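Local coordinates for RNA 2',3'-cyclic phosphodiesterase (Deinococcus radiodurans, PDB 5H7E), which belongs to the LigT-like phosphoesterases of the 2H clan, enzymes whose fold sets helices against antiparallel beta strands, at residues A[4-9]-A[54-59]; A[23-28]-A[143-148]; A[60-65]-A[110-115]; A[82-85]-A[89-92]; A[99-104]-A[124-129]. All coordinates share one frame; numbering follows the deposited sequence.

From the N terminus, strand 6-13 meets the start of helix 56-67 in contact 1. Helix 16-26 opens contact 2 before contact 1 closes, and its partner comes only at 143-148; these two contacts therefore cross. Everything else lies within the span of contact 2. Contact 3 joins helices 56-67 and 101-114; it shares the former with contact 1 and touches it where R55, D58 and L59 meet I112 and L115. Contact 4, the hairpin end of strands 73-83 and 91-97, falls within contact 3, and touches contact 2 (W92 with A25 and L143) and contact 5 (V91 and F83 with T129 and H127). Contact 5 crosses contact 3, tying helix 101-114 to strand 127-132.

Contact 1: A[4-9]-A[54-59]; sequences STYRLF and ERVEDL
V56, at the start of helix 56-67, packs against Y6 and L8 of strand 6-13, a helix-on-sheet contact of the antiparallel LigT-like fold. The interaction across it is purely apolar, with no hydrogen bond between the segments. CG2 of V56 is the shared atom: it comes to the edge of the Y6 ring, near the ring plane, at 3.9 Å from Y6 CD2, and also approaches L8 CD1 at 4.2 Å. This methyl lies anti to the carbonyl carbon of V56, while CG1 is the branch anti to the backbone N (chi1 174°). One helical turn on, L59 CD1 meets L8 CD1 at 3.8 Å, branch end against branch end. Y6 and L8, two apart on the strand, both direct their side chains toward the helix, and L8 CD1 touches V56 and L59 alike. Backbone hydrogen bonds of Y6 with V51 and L8 with L48 on one edge, and of R7 with S159 and F9 with Y157 on the other, hold the strand itself in the sheet.

The polar side chains bond away from the strand. R55 grips D58 side-on, and its NH1 also reaches L115 O; D58 OD1 in turn has R61 as a partner. D58 OD2 takes both R55 bonds on its anti side, from NE at 3.1 Å and NH1 at 2.9 Å; the nitrogens approach tilted out of the carboxylate plane, whereas OD2 lies close to the guanidinium plane.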
# COMPACT_ATOMS: atom_id res chain seq x y z
N SER A 4 15.15 -16.70 10.96
CA SER A 4 14.39 -16.21 9.82
C SER A 4 13.46 -15.07 10.23
O SER A 4 13.04 -14.94 11.39
CB SER A 4 13.57 -17.34 9.18
OG SER A 4 12.61 -17.83 10.08
N THR A 5 13.20 -14.20 9.27
CA THR A 5 12.34 -13.04 9.47
C THR A 5 11.29 -13.07 8.37
O THR A 5 11.44 -13.76 7.36
CB THR A 5 13.11 -11.72 9.39
OG1 THR A 5 13.85 -11.68 8.16
CG2 THR A 5 14.11 -11.58 10.58
N TYR A 6 10.26 -12.25 8.55
CA TYR A 6 9.19 -12.04 7.59
C TYR A 6 9.30 -10.66 6.96
O TYR A 6 9.63 -9.69 7.64
CB TYR A 6 7.82 -12.13 8.27
CG TYR A 6 7.45 -13.48 8.85
CD1 TYR A 6 8.04 -14.64 8.41
CD2 TYR A 6 6.47 -13.57 9.84
CE1 TYR A 6 7.68 -15.86 8.93
CE2 TYR A 6 6.09 -14.80 10.36
CZ TYR A 6 6.69 -15.93 9.91
OH TYR A 6 6.33 -17.15 10.44
N ARG A 7 8.88 -10.54 5.69
CA ARG A 7 8.68 -9.24 5.06
C ARG A 7 7.21 -8.92 5.18
O ARG A 7 6.37 -9.65 4.63
CB ARG A 7 9.05 -9.22 3.57
CG ARG A 7 10.46 -9.64 3.26
CD ARG A 7 10.74 -9.55 1.76
NE ARG A 7 12.13 -9.89 1.49
CZ ARG A 7 12.79 -9.50 0.40
NH1 ARG A 7 12.16 -8.76 -0.51
NH2 ARG A 7 14.06 -9.84 0.24
N LEU A 8 6.90 -7.86 5.94
CA LEU A 8 5.51 -7.57 6.23
C LEU A 8 5.20 -6.15 5.77
O LEU A 8 6.10 -5.32 5.61
CB LEU A 8 5.16 -7.64 7.71
CG LEU A 8 5.49 -9.00 8.36
CD1 LEU A 8 5.15 -8.92 9.86
CD2 LEU A 8 4.71 -10.14 7.72
N PHE A 9 3.92 -5.88 5.53
CA PHE A 9 3.56 -4.48 5.30
C PHE A 9 2.10 -4.29 5.67
O PHE A 9 1.32 -5.23 5.64
CB PHE A 9 3.83 -4.01 3.84
CG PHE A 9 3.11 -4.81 2.78
CD1 PHE A 9 3.64 -6.02 2.32
CD2 PHE A 9 1.95 -4.29 2.21
CE1 PHE A 9 3.00 -6.74 1.31
CE2 PHE A 9 1.30 -5.00 1.20
CZ PHE A 9 1.81 -6.20 0.73
N GLU A 54 8.35 -13.74 16.19
CA GLU A 54 7.85 -13.53 17.54
C GLU A 54 7.32 -12.12 17.77
O GLU A 54 6.68 -11.88 18.80
CB GLU A 54 8.96 -13.84 18.56
CG GLU A 54 10.27 -13.13 18.26
CD GLU A 54 11.28 -13.98 17.47
OE1 GLU A 54 12.49 -13.89 17.80
OE2 GLU A 54 10.89 -14.74 16.52
N ARG A 55 7.55 -11.19 16.84
CA ARG A 55 7.05 -9.83 17.00
C ARG A 55 5.71 -9.62 16.31
O ARG A 55 5.17 -8.52 16.42
CB ARG A 55 8.05 -8.81 16.44
CG ARG A 55 9.44 -8.82 17.13
CD ARG A 55 9.35 -8.85 18.67
NE ARG A 55 8.61 -7.73 19.24
CZ ARG A 55 9.08 -6.49 19.35
NH1 ARG A 55 8.32 -5.53 19.90
NH2 ARG A 55 10.31 -6.21 18.92
N VAL A 56 5.19 -10.62 15.61
CA VAL A 56 3.98 -10.41 14.82
C VAL A 56 2.79 -10.10 15.72
O VAL A 56 1.94 -9.27 15.38
CB VAL A 56 3.71 -11.61 13.91
CG1 VAL A 56 2.38 -11.44 13.20
CG2 VAL A 56 4.85 -11.74 12.89
N GLU A 57 2.68 -10.77 16.87
CA GLU A 57 1.57 -10.46 17.75
C GLU A 57 1.58 -9.01 18.21
O GLU A 57 0.52 -8.38 18.27
CB GLU A 57 1.55 -11.41 18.95
CG GLU A 57 0.25 -11.34 19.74
CD GLU A 57 -0.98 -11.71 18.89
OE1 GLU A 57 -0.85 -12.54 17.96
OE2 GLU A 57 -2.07 -11.17 19.17
N ASP A 58 2.76 -8.43 18.49
CA ASP A 58 2.79 -6.99 18.81
C ASP A 58 2.26 -6.15 17.66
O ASP A 58 1.57 -5.15 17.88
CB ASP A 58 4.19 -6.49 19.15
CG ASP A 58 4.70 -7.02 20.50
OD1 ASP A 58 3.87 -7.42 21.36
OD2 ASP A 58 5.95 -7.01 20.68
N LEU A 59 2.62 -6.52 16.43
CA LEU A 59 2.15 -5.76 15.27
C LEU A 59 0.64 -5.89 15.10
O LEU A 59 -0.02 -4.96 14.60
CB LEU A 59 2.85 -6.25 14.00
CG LEU A 59 4.35 -5.91 14.00
CD1 LEU A 59 5.01 -6.57 12.78
CD2 LEU A 59 4.62 -4.38 13.89

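Contact 2: A[23-28]-A[143-148]; sequences AEAQAK and LIFDQS
A25 CB faces L143 and F145, which meet it side by side. L143 CD1 is 3.7 Å from A25 CB, and F145 CZ is 3.8 Å from the same methyl. The F145 contact is made at the ring edge, with the methyl near the ring plane, so the phenyl reaches the helix with its far end and does not lie flat on it. Farther out, K28 CE passes L143 CD2 at 4.2 Å; the two branches of L143 are thereby divided between A25 and K28. An extended lysine chain (chi2 164°, chi3 -173°) brings CE to this methyl, and the bend at chi4 only turns NZ.

What positions these groups is largely backbone. L143 and F145 stand two residues apart in an extended segment, which turns both toward the helix while I144 points elsewhere. That segment runs along strand 73-83, with backbone hydrogen bonds from L143 to T80, F145 to R78 and Q147 to L77, and the L143 N also reaches T80 OG1. Q147 OE1 lies at the edge of the F145 ring, in its plane, and accepts a weak bond from D146 N at 3.2 Å. On the other segment, K28 N bonds A25 O at 3.2 Å.

Q26 NE2 reaches L130 O of strand 127-132 and V36 O. In the fold, the extended segment 143-148, paired along strand 73-83, packs on helix 16-26 at one side of the antiparallel sheet of this LigT-like protein, with L22 of that helix and V94 and W92 of strand 91-97 around it.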
# COMPACT_ATOMS: atom_id res chain seq x y z
N ALA A 23 -6.79 -1.23 -14.00
CA ALA A 23 -6.24 -2.12 -15.00
C ALA A 23 -6.50 -1.61 -16.40
O ALA A 23 -5.69 -1.85 -17.30
CB ALA A 23 -6.85 -3.51 -14.87
N GLU A 24 -7.66 -0.96 -16.62
CA GLU A 24 -7.93 -0.39 -17.92
C GLU A 24 -6.90 0.69 -18.25
O GLU A 24 -6.49 0.82 -19.41
CB GLU A 24 -9.34 0.15 -17.98
CG GLU A 24 -10.38 -0.95 -17.82
CD GLU A 24 -11.81 -0.47 -17.86
OE1 GLU A 24 -12.63 -1.00 -17.09
OE2 GLU A 24 -12.10 0.45 -18.66
N ALA A 25 -6.48 1.47 -17.25
CA ALA A 25 -5.42 2.46 -17.49
C ALA A 25 -4.10 1.80 -17.85
O ALA A 25 -3.32 2.33 -18.64
CB ALA A 25 -5.26 3.33 -16.25
N GLN A 26 -3.83 0.62 -17.30
CA GLN A 26 -2.58 -0.05 -17.63
C GLN A 26 -2.51 -0.52 -19.06
O GLN A 26 -1.42 -0.84 -19.53
CB GLN A 26 -2.37 -1.26 -16.73
CG GLN A 26 -2.28 -0.95 -15.28
CD GLN A 26 -2.29 -2.26 -14.43
OE1 GLN A 26 -3.10 -3.15 -14.68
NE2 GLN A 26 -1.39 -2.35 -13.46
N ALA A 27 -3.63 -0.60 -19.77
CA ALA A 27 -3.56 -0.98 -21.19
C ALA A 27 -2.70 -0.01 -21.99
O ALA A 27 -2.22 -0.36 -23.09
CB ALA A 27 -4.96 -1.05 -21.79
N LYS A 28 -2.47 1.20 -21.49
CA LYS A 28 -1.62 2.17 -22.18
C LYS A 28 -0.13 1.90 -22.01
O LYS A 28 0.67 2.46 -22.76
CB LYS A 28 -1.95 3.58 -21.71
CG LYS A 28 -3.43 3.90 -21.89
CD LYS A 28 -3.86 5.12 -21.10
CE LYS A 28 -5.38 5.30 -21.18
NZ LYS A 28 -5.83 5.44 -22.58
N LEU A 143 -3.37 11.05 -16.45
CA LEU A 143 -4.72 10.56 -16.25
C LEU A 143 -5.26 11.05 -14.92
O LEU A 143 -4.50 11.28 -13.99
CB LEU A 143 -4.75 8.98 -16.21
CG LEU A 143 -4.18 8.30 -17.44
CD1 LEU A 143 -4.24 6.76 -17.18
CD2 LEU A 143 -4.95 8.60 -18.69
N ILE A 144 -6.58 11.22 -14.83
CA ILE A 144 -7.19 11.43 -13.52
C ILE A 144 -8.38 10.50 -13.38
O ILE A 144 -8.97 10.04 -14.37
CB ILE A 144 -7.59 12.91 -13.28
CG1 ILE A 144 -8.64 13.35 -14.28
CG2 ILE A 144 -6.33 13.83 -13.22
CD1 ILE A 144 -9.14 14.87 -13.99
N PHE A 145 -8.74 10.21 -12.12
CA PHE A 145 -9.81 9.29 -11.82
C PHE A 145 -10.81 9.96 -10.89
O PHE A 145 -10.48 10.91 -10.16
CB PHE A 145 -9.23 8.01 -11.15
CG PHE A 145 -8.29 7.26 -12.02
CD1 PHE A 145 -6.94 7.56 -12.04
CD2 PHE A 145 -8.75 6.22 -12.80
CE1 PHE A 145 -6.08 6.88 -12.88
CE2 PHE A 145 -7.91 5.51 -13.60
CZ PHE A 145 -6.57 5.84 -13.67
N ASP A 146 -12.06 9.50 -10.96
CA ASP A 146 -13.06 10.04 -10.07
C ASP A 146 -13.67 8.99 -9.16
O ASP A 146 -14.62 9.32 -8.44
CB ASP A 146 -14.19 10.74 -10.85
CG ASP A 146 -14.97 9.81 -11.79
OD1 ASP A 146 -14.84 8.57 -11.76
OD2 ASP A 146 -15.77 10.34 -12.60
N GLN A 147 -13.13 7.77 -9.15
CA GLN A 147 -13.74 6.72 -8.36
C GLN A 147 -13.26 6.77 -6.91
O GLN A 147 -12.23 7.36 -6.59
CB GLN A 147 -13.40 5.35 -8.92
CG GLN A 147 -13.90 5.11 -10.38
CD GLN A 147 -12.88 5.53 -11.46
OE1 GLN A 147 -11.98 6.30 -11.21
NE2 GLN A 147 -13.05 5.02 -12.66
N SER A 148 -14.09 6.20 -6.05
CA SER A 148 -13.73 6.15 -4.64
C SER A 148 -14.27 4.85 -4.07
O SER A 148 -15.14 4.19 -4.67
CB SER A 148 -14.31 7.33 -3.87
OG SER A 148 -15.72 7.32 -3.97

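Contact 3: A[60-65]-A[110-115]; sequences KRLGTR and AGIREL. With SO4 (sulfate ion), chain F.
L62 rests directly on the backbone of G111: the absence of a side chain at the glycine lets the leucine approach, and the CA atoms of L62 and G111 are 7.0 Å apart. L62 does the touching with both branches. CD1 faces G111 CA at 4.1 Å, whereas CD2 lies over the peptide that follows, 3.8 Å from G111 C and 3.7 Å from I112 N. CG stands anti to the L62 backbone N (chi1 176°), and chi2 of 66° then sets the two methyls across the opposing helix. The rest of the cover comes from side chains: I112 CG1 approaches L62 CD2 at 3.9 Å, and L115 CD1 reaches the same methyl at 4.1 Å. CD2 is thus packed by backbone and by two side chains, and no hydrogen bond crosses the interface. On the exposed side, R65 and E114 bring opposite charges toward each other without contact, R65 NH2 to E114 OE1 being 5.2 Å.

Away from this interface, T64 OG1 lies 3.0 Å from O2 of a sulfate ion, probably from the crystallisation liquor, which R177 NE and R175 N also bind. Both L62 and I112 additionally touch Y10 of strand 6-13, so the helices 56-67 and 101-114 meet above one part of the sheet. A pair of helices lying against an antiparallel sheet fits the alpha/beta architecture of the LigT-like phosphoesterases.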
# COMPACT_ATOMS: atom_id res chain seq x y z
N LYS A 60 0.09 -7.06 15.44
CA LYS A 60 -1.35 -7.25 15.36
C LYS A 60 -2.07 -6.42 16.41
O LYS A 60 -3.11 -5.83 16.14
CB LYS A 60 -1.70 -8.74 15.52
CG LYS A 60 -1.42 -9.53 14.24
CD LYS A 60 -1.49 -11.04 14.43
CE LYS A 60 -2.88 -11.51 14.80
NZ LYS A 60 -2.95 -13.02 14.89
N ARG A 61 -1.53 -6.38 17.62
CA ARG A 61 -2.10 -5.54 18.66
C ARG A 61 -2.06 -4.07 18.26
O ARG A 61 -2.99 -3.32 18.56
CB ARG A 61 -1.35 -5.76 19.97
CG ARG A 61 -1.60 -7.09 20.59
CD ARG A 61 -0.94 -7.14 22.00
NE ARG A 61 -0.77 -8.50 22.49
CZ ARG A 61 0.39 -9.17 22.53
NH1 ARG A 61 1.53 -8.62 22.12
NH2 ARG A 61 0.40 -10.41 23.00
N LEU A 62 -0.95 -3.64 17.65
CA LEU A 62 -0.86 -2.26 17.18
C LEU A 62 -1.90 -1.96 16.11
O LEU A 62 -2.58 -0.92 16.18
CB LEU A 62 0.56 -1.99 16.66
CG LEU A 62 0.77 -0.59 16.05
CD1 LEU A 62 0.63 0.50 17.15
CD2 LEU A 62 2.17 -0.64 15.48
N GLY A 63 -2.09 -2.87 15.17
CA GLY A 63 -3.10 -2.65 14.14
C GLY A 63 -4.50 -2.54 14.73
O GLY A 63 -5.26 -1.64 14.37
N THR A 64 -4.82 -3.38 15.71
CA THR A 64 -6.13 -3.30 16.33
C THR A 64 -6.31 -1.98 17.08
O THR A 64 -7.36 -1.34 16.96
CB THR A 64 -6.29 -4.50 17.28
OG1 THR A 64 -6.31 -5.70 16.50
CG2 THR A 64 -7.58 -4.41 18.06
N ARG A 65 -5.30 -1.55 17.83
CA ARG A 65 -5.46 -0.35 18.65
C ARG A 65 -5.62 0.88 17.77
O ARG A 65 -6.42 1.78 18.09
CB ARG A 65 -4.25 -0.19 19.57
CG ARG A 65 -4.34 0.95 20.55
CD ARG A 65 -2.99 1.14 21.26
NE ARG A 65 -2.28 2.29 20.70
CZ ARG A 65 -1.02 2.28 20.29
NH1 ARG A 65 -0.30 1.17 20.40
NH2 ARG A 65 -0.47 3.38 19.79
N ALA A 110 5.05 5.43 13.77
CA ALA A 110 5.56 5.72 15.10
C ALA A 110 5.42 4.51 16.02
O ALA A 110 6.30 4.27 16.86
CB ALA A 110 4.84 6.94 15.69
N GLY A 111 4.27 3.82 15.95
CA GLY A 111 4.08 2.67 16.83
C GLY A 111 5.04 1.55 16.51
O GLY A 111 5.50 0.84 17.42
N ILE A 112 5.32 1.34 15.24
CA ILE A 112 6.24 0.29 14.85
C ILE A 112 7.63 0.58 15.41
O ILE A 112 8.29 -0.30 15.93
CB ILE A 112 6.31 0.13 13.33
CG1 ILE A 112 4.96 -0.31 12.79
CG2 ILE A 112 7.36 -0.89 12.94
CD1 ILE A 112 4.86 -0.23 11.29
N ARG A 113 8.04 1.84 15.33
CA ARG A 113 9.33 2.29 15.84
C ARG A 113 9.40 2.11 17.34
O ARG A 113 10.41 1.70 17.88
CB ARG A 113 9.50 3.76 15.51
CG ARG A 113 10.89 4.36 15.68
CD ARG A 113 10.97 5.76 15.07
NE ARG A 113 9.96 5.95 14.02
CZ ARG A 113 9.93 6.93 13.13
NH1 ARG A 113 10.88 7.86 13.09
NH2 ARG A 113 8.94 6.98 12.25
N GLU A 114 8.30 2.42 18.01
CA GLU A 114 8.21 2.32 19.45
C GLU A 114 8.43 0.87 19.88
O GLU A 114 8.98 0.60 20.94
CB GLU A 114 6.92 2.93 19.98
CG GLU A 114 6.95 4.46 19.94
CD GLU A 114 5.59 5.12 19.97
OE1 GLU A 114 4.58 4.43 20.22
OE2 GLU A 114 5.52 6.35 19.75
N LEU A 115 7.95 -0.07 19.07
CA LEU A 115 8.15 -1.50 19.31
C LEU A 115 9.57 -1.94 19.01
O LEU A 115 9.90 -3.09 19.29
CB LEU A 115 7.18 -2.32 18.45
CG LEU A 115 5.72 -2.21 18.90
CD1 LEU A 115 4.80 -2.78 17.86
CD2 LEU A 115 5.50 -2.90 20.29
S SO4 F . -9.87 -6.10 14.99
O1 SO4 F . -9.30 -7.38 15.44
O2 SO4 F . -8.73 -5.21 14.88
O3 SO4 F . -10.79 -5.55 15.99
O4 SO4 F . -10.64 -6.30 13.75

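Contact 4: A[82-85]-A[89-92]; sequences YFPN and PRVW
Y82 faces W92 across the end of the beta hairpin formed by strands 73-83 and 91-97, where a classic beta bulge interrupts regular antiparallel pairing. Y82 and W92 make a non-hydrogen-bonded pair. W92 CG stands anti to the backbone N (chi1 -173°), which brings the indole back toward Y82. The Y82 ring and the five-membered ring of W92 are near parallel (planes at 30°) but slid apart, with Y82 CE2 3.4 Å from W92 CD1, and a water takes the W92 NE1 proton at 2.9 Å. Y82 CD2 also meets P89 CB at 3.6 Å, the two side chains lying alongside and pointing the same way.

F83 pairs with V91 as the hydrogen-bonded partner: F83 N gives to V91 O at 3.0 Å. Its carbonyl defines the bulge, since F83 O accepts from R90 N at 2.7 Å and from V91 N at 2.9 Å, both donors in the carbonyl plane. Two residues thus face one, and a single oxygen is gripped twice. F83 and V91 also meet through their CB atoms, on the sheet face opposite Y82 and W92, and the F83 ring meets H127 edge-to-face.

P84 follows through a cis peptide bond. R90, whose NE bonds K133 O, presents its backbone to the proline ring: P84 CD lies 3.7 Å from R90 N.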
# COMPACT_ATOMS: atom_id res chain seq x y z
N TYR A 82 4.71 9.84 -11.06
CA TYR A 82 5.88 8.97 -11.16
C TYR A 82 6.80 9.07 -9.94
O TYR A 82 6.94 10.13 -9.34
CB TYR A 82 6.72 9.32 -12.41
CG TYR A 82 5.93 9.18 -13.67
CD1 TYR A 82 5.20 10.26 -14.18
CD2 TYR A 82 5.87 7.96 -14.35
CE1 TYR A 82 4.46 10.13 -15.35
CE2 TYR A 82 5.14 7.82 -15.52
CZ TYR A 82 4.44 8.92 -16.02
OH TYR A 82 3.70 8.82 -17.17
N PHE A 83 7.46 7.95 -9.61
CA PHE A 83 8.64 7.97 -8.73
C PHE A 83 9.84 7.49 -9.54
O PHE A 83 9.72 6.55 -10.31
CB PHE A 83 8.50 7.06 -7.50
CG PHE A 83 7.43 7.47 -6.50
CD1 PHE A 83 7.34 8.77 -6.01
CD2 PHE A 83 6.51 6.51 -6.02
CE1 PHE A 83 6.35 9.13 -5.08
CE2 PHE A 83 5.52 6.86 -5.10
CZ PHE A 83 5.43 8.17 -4.62
N PRO A 84 11.01 8.14 -9.39
CA PRO A 84 11.22 9.31 -8.56
C PRO A 84 10.74 10.54 -9.31
O PRO A 84 10.50 10.48 -10.52
CB PRO A 84 12.74 9.31 -8.33
CG PRO A 84 13.30 8.77 -9.63
CD PRO A 84 12.24 7.73 -10.10
N ASN A 85 10.59 11.64 -8.59
CA ASN A 85 10.29 12.91 -9.25
C ASN A 85 11.31 13.23 -10.34
O ASN A 85 10.95 13.76 -11.40
CB ASN A 85 10.25 14.02 -8.20
CG ASN A 85 9.29 15.10 -8.55
OD1 ASN A 85 8.07 14.90 -8.54
ND2 ASN A 85 9.82 16.27 -8.87
N PRO A 89 11.75 7.73 -14.61
CA PRO A 89 10.74 7.12 -13.75
C PRO A 89 10.92 5.63 -13.59
O PRO A 89 11.16 4.92 -14.55
CB PRO A 89 9.43 7.43 -14.49
CG PRO A 89 9.82 7.71 -15.89
CD PRO A 89 11.17 8.36 -15.80
N ARG A 90 10.80 5.16 -12.36
CA ARG A 90 10.86 3.74 -12.09
C ARG A 90 9.48 3.18 -11.72
O ARG A 90 9.24 2.00 -11.82
CB ARG A 90 11.84 3.46 -10.96
CG ARG A 90 13.27 3.87 -11.25
CD ARG A 90 13.83 3.10 -12.44
NE ARG A 90 13.88 1.68 -12.16
CZ ARG A 90 14.81 1.11 -11.39
NH1 ARG A 90 15.76 1.85 -10.84
NH2 ARG A 90 14.78 -0.20 -11.18
N VAL A 91 8.60 4.07 -11.26
CA VAL A 91 7.25 3.70 -10.83
C VAL A 91 6.16 4.63 -11.37
O VAL A 91 6.34 5.83 -11.38
CB VAL A 91 7.15 3.78 -9.28
CG1 VAL A 91 5.78 3.34 -8.81
CG2 VAL A 91 8.23 2.98 -8.58
N TRP A 92 5.05 4.06 -11.81
CA TRP A 92 3.89 4.82 -12.24
C TRP A 92 2.82 4.49 -11.22
O TRP A 92 2.61 3.34 -10.91
CB TRP A 92 3.44 4.36 -13.61
CG TRP A 92 2.35 5.17 -14.24
CD1 TRP A 92 2.28 6.52 -14.30
CD2 TRP A 92 1.20 4.68 -14.93
NE1 TRP A 92 1.16 6.90 -14.98
CE2 TRP A 92 0.48 5.79 -15.37
CE3 TRP A 92 0.72 3.40 -15.21
CZ2 TRP A 92 -0.70 5.66 -16.08
CZ3 TRP A 92 -0.45 3.28 -15.91
CH2 TRP A 92 -1.15 4.41 -16.33
O HOH W 1 0.49 9.50 -16.09

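Contact 5: A[99-104]-A[124-129]; sequences EGLTEL and FKAHIT. With SO4 (sulfate ion), chain D.
F124 carries the largest share of this interface, its ring packed against the first turn of helix 101-114. The ring reaches T102 and L101 because chi1 (-178°) swings CG away from the backbone N. F124 CE2 is 3.8 Å from T102 CA, and T102 OG1 comes to the ring edge, in plane, also 3.8 Å from F124 CE2. A backbone atom of its own segment, A126 N, lies over one face, offset toward the rim.

L101 crosses F124 at about a right angle, its CG 4.0 Å from F124 CZ. Its CD2 branch runs on to A126, meeting A126 CB at 3.6 Å, so this leucine bridges F124 and the approach to strand 127-132. It opens the helix just after the N-cap residue G100, and its side chain also touches L45.

That strand begins with H127, I128 and T129, one of the two H-x-T/S motifs for which the 2H clan is named. H127 ND1 gives a nearly straight bond (173°) to K125 O at 2.7 Å, the oxygen lying in the imidazole plane, which fixes the ring's rotation and leaves NE2 directed at a sulfate ion, probably from the crystallisation liquor. Sulfate O2 receives H127 NE2 at 3.0 Å and T129 OG1 at 2.9 Å, while T44 OG1 is a further partner of the ion, consistent with strand 42-48 supplying the other motif.

T102, third in burial, has a polar link as well: a water donates to F124 O at 3.0 Å and makes a weak bond with T102 OG1. Farther along the same helix, A105, E106 and R109 touch the F124 side chain.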
# COMPACT_ATOMS: atom_id res chain seq x y z
N GLU A 99 -9.53 11.29 4.24
CA GLU A 99 -9.42 11.88 5.58
C GLU A 99 -8.92 10.84 6.57
O GLU A 99 -9.47 9.74 6.67
CB GLU A 99 -10.79 12.42 6.02
CG GLU A 99 -10.71 13.17 7.36
CD GLU A 99 -12.06 13.56 7.94
OE1 GLU A 99 -13.12 13.15 7.40
OE2 GLU A 99 -12.05 14.30 8.95
N GLY A 100 -7.89 11.17 7.33
CA GLY A 100 -7.39 10.23 8.32
C GLY A 100 -6.25 9.36 7.86
O GLY A 100 -5.57 8.76 8.72
N LEU A 101 -6.01 9.28 6.55
CA LEU A 101 -5.06 8.25 6.06
C LEU A 101 -3.61 8.61 6.41
O LEU A 101 -2.84 7.74 6.83
CB LEU A 101 -5.24 8.04 4.57
CG LEU A 101 -4.28 7.00 3.96
CD1 LEU A 101 -4.47 5.61 4.57
CD2 LEU A 101 -4.62 6.96 2.51
N THR A 102 -3.20 9.87 6.18
CA THR A 102 -1.86 10.27 6.62
C THR A 102 -1.68 10.09 8.13
O THR A 102 -0.65 9.58 8.58
CB THR A 102 -1.55 11.70 6.23
OG1 THR A 102 -1.56 11.75 4.79
CG2 THR A 102 -0.16 12.11 6.79
N GLU A 103 -2.67 10.50 8.92
CA GLU A 103 -2.58 10.35 10.37
C GLU A 103 -2.44 8.88 10.75
O GLU A 103 -1.62 8.54 11.60
CB GLU A 103 -3.83 10.98 11.01
CG GLU A 103 -4.31 10.47 12.35
CD GLU A 103 -5.71 11.06 12.76
OE1 GLU A 103 -6.28 11.90 12.05
OE2 GLU A 103 -6.25 10.68 13.80
N LEU A 104 -3.18 8.01 10.11
CA LEU A 104 -3.06 6.58 10.40
C LEU A 104 -1.67 6.07 10.04
O LEU A 104 -1.03 5.36 10.83
CB LEU A 104 -4.12 5.79 9.65
CG LEU A 104 -4.04 4.25 9.81
CD1 LEU A 104 -4.26 3.86 11.27
CD2 LEU A 104 -5.18 3.68 8.95
N PHE A 124 5.62 9.54 3.50
CA PHE A 124 4.34 8.94 3.14
C PHE A 124 3.64 9.78 2.08
O PHE A 124 3.45 10.99 2.27
CB PHE A 124 3.42 8.81 4.35
CG PHE A 124 2.12 8.16 4.01
CD1 PHE A 124 2.08 6.84 3.63
CD2 PHE A 124 0.94 8.88 4.08
CE1 PHE A 124 0.90 6.22 3.31
CE2 PHE A 124 -0.26 8.28 3.80
CZ PHE A 124 -0.29 6.96 3.36
N LYS A 125 3.25 9.14 0.99
CA LYS A 125 2.52 9.76 -0.11
C LYS A 125 1.60 8.66 -0.59
O LYS A 125 2.04 7.78 -1.33
CB LYS A 125 3.45 10.20 -1.25
CG LYS A 125 4.56 11.14 -0.85
CD LYS A 125 4.09 12.53 -0.55
CE LYS A 125 5.28 13.36 -0.02
NZ LYS A 125 6.49 13.17 -0.89
N ALA A 126 0.34 8.69 -0.16
CA ALA A 126 -0.54 7.56 -0.40
C ALA A 126 -0.77 7.36 -1.89
O ALA A 126 -1.09 8.30 -2.62
CB ALA A 126 -1.89 7.80 0.27
N HIS A 127 -0.60 6.12 -2.34
CA HIS A 127 -0.75 5.84 -3.77
C HIS A 127 -1.02 4.36 -3.94
O HIS A 127 -0.77 3.54 -3.04
CB HIS A 127 0.51 6.20 -4.56
CG HIS A 127 1.71 5.38 -4.16
ND1 HIS A 127 2.44 5.66 -3.01
CD2 HIS A 127 2.30 4.30 -4.73
CE1 HIS A 127 3.44 4.78 -2.91
NE2 HIS A 127 3.38 3.95 -3.94
N ILE A 128 -1.49 4.02 -5.15
CA ILE A 128 -1.51 2.63 -5.64
C ILE A 128 -0.53 2.58 -6.79
O ILE A 128 -0.73 3.26 -7.82
CB ILE A 128 -2.91 2.21 -6.10
CG1 ILE A 128 -3.90 2.34 -4.95
CG2 ILE A 128 -2.86 0.80 -6.70
CD1 ILE A 128 -5.39 2.28 -5.47
N THR A 129 0.51 1.74 -6.67
CA THR A 129 1.43 1.55 -7.79
C THR A 129 0.77 0.76 -8.92
O THR A 129 0.12 -0.29 -8.70
CB THR A 129 2.68 0.83 -7.30
OG1 THR A 129 3.30 1.70 -6.34
CG2 THR A 129 3.64 0.45 -8.43
S SO4 D . 4.45 0.36 -3.13
O1 SO4 D . 5.52 -0.56 -2.87
O2 SO4 D . 4.99 1.45 -3.97
O3 SO4 D . 3.41 -0.44 -3.76
O4 SO4 D . 3.94 0.95 -1.94
O HOH W 2 0.92 12.54 2.60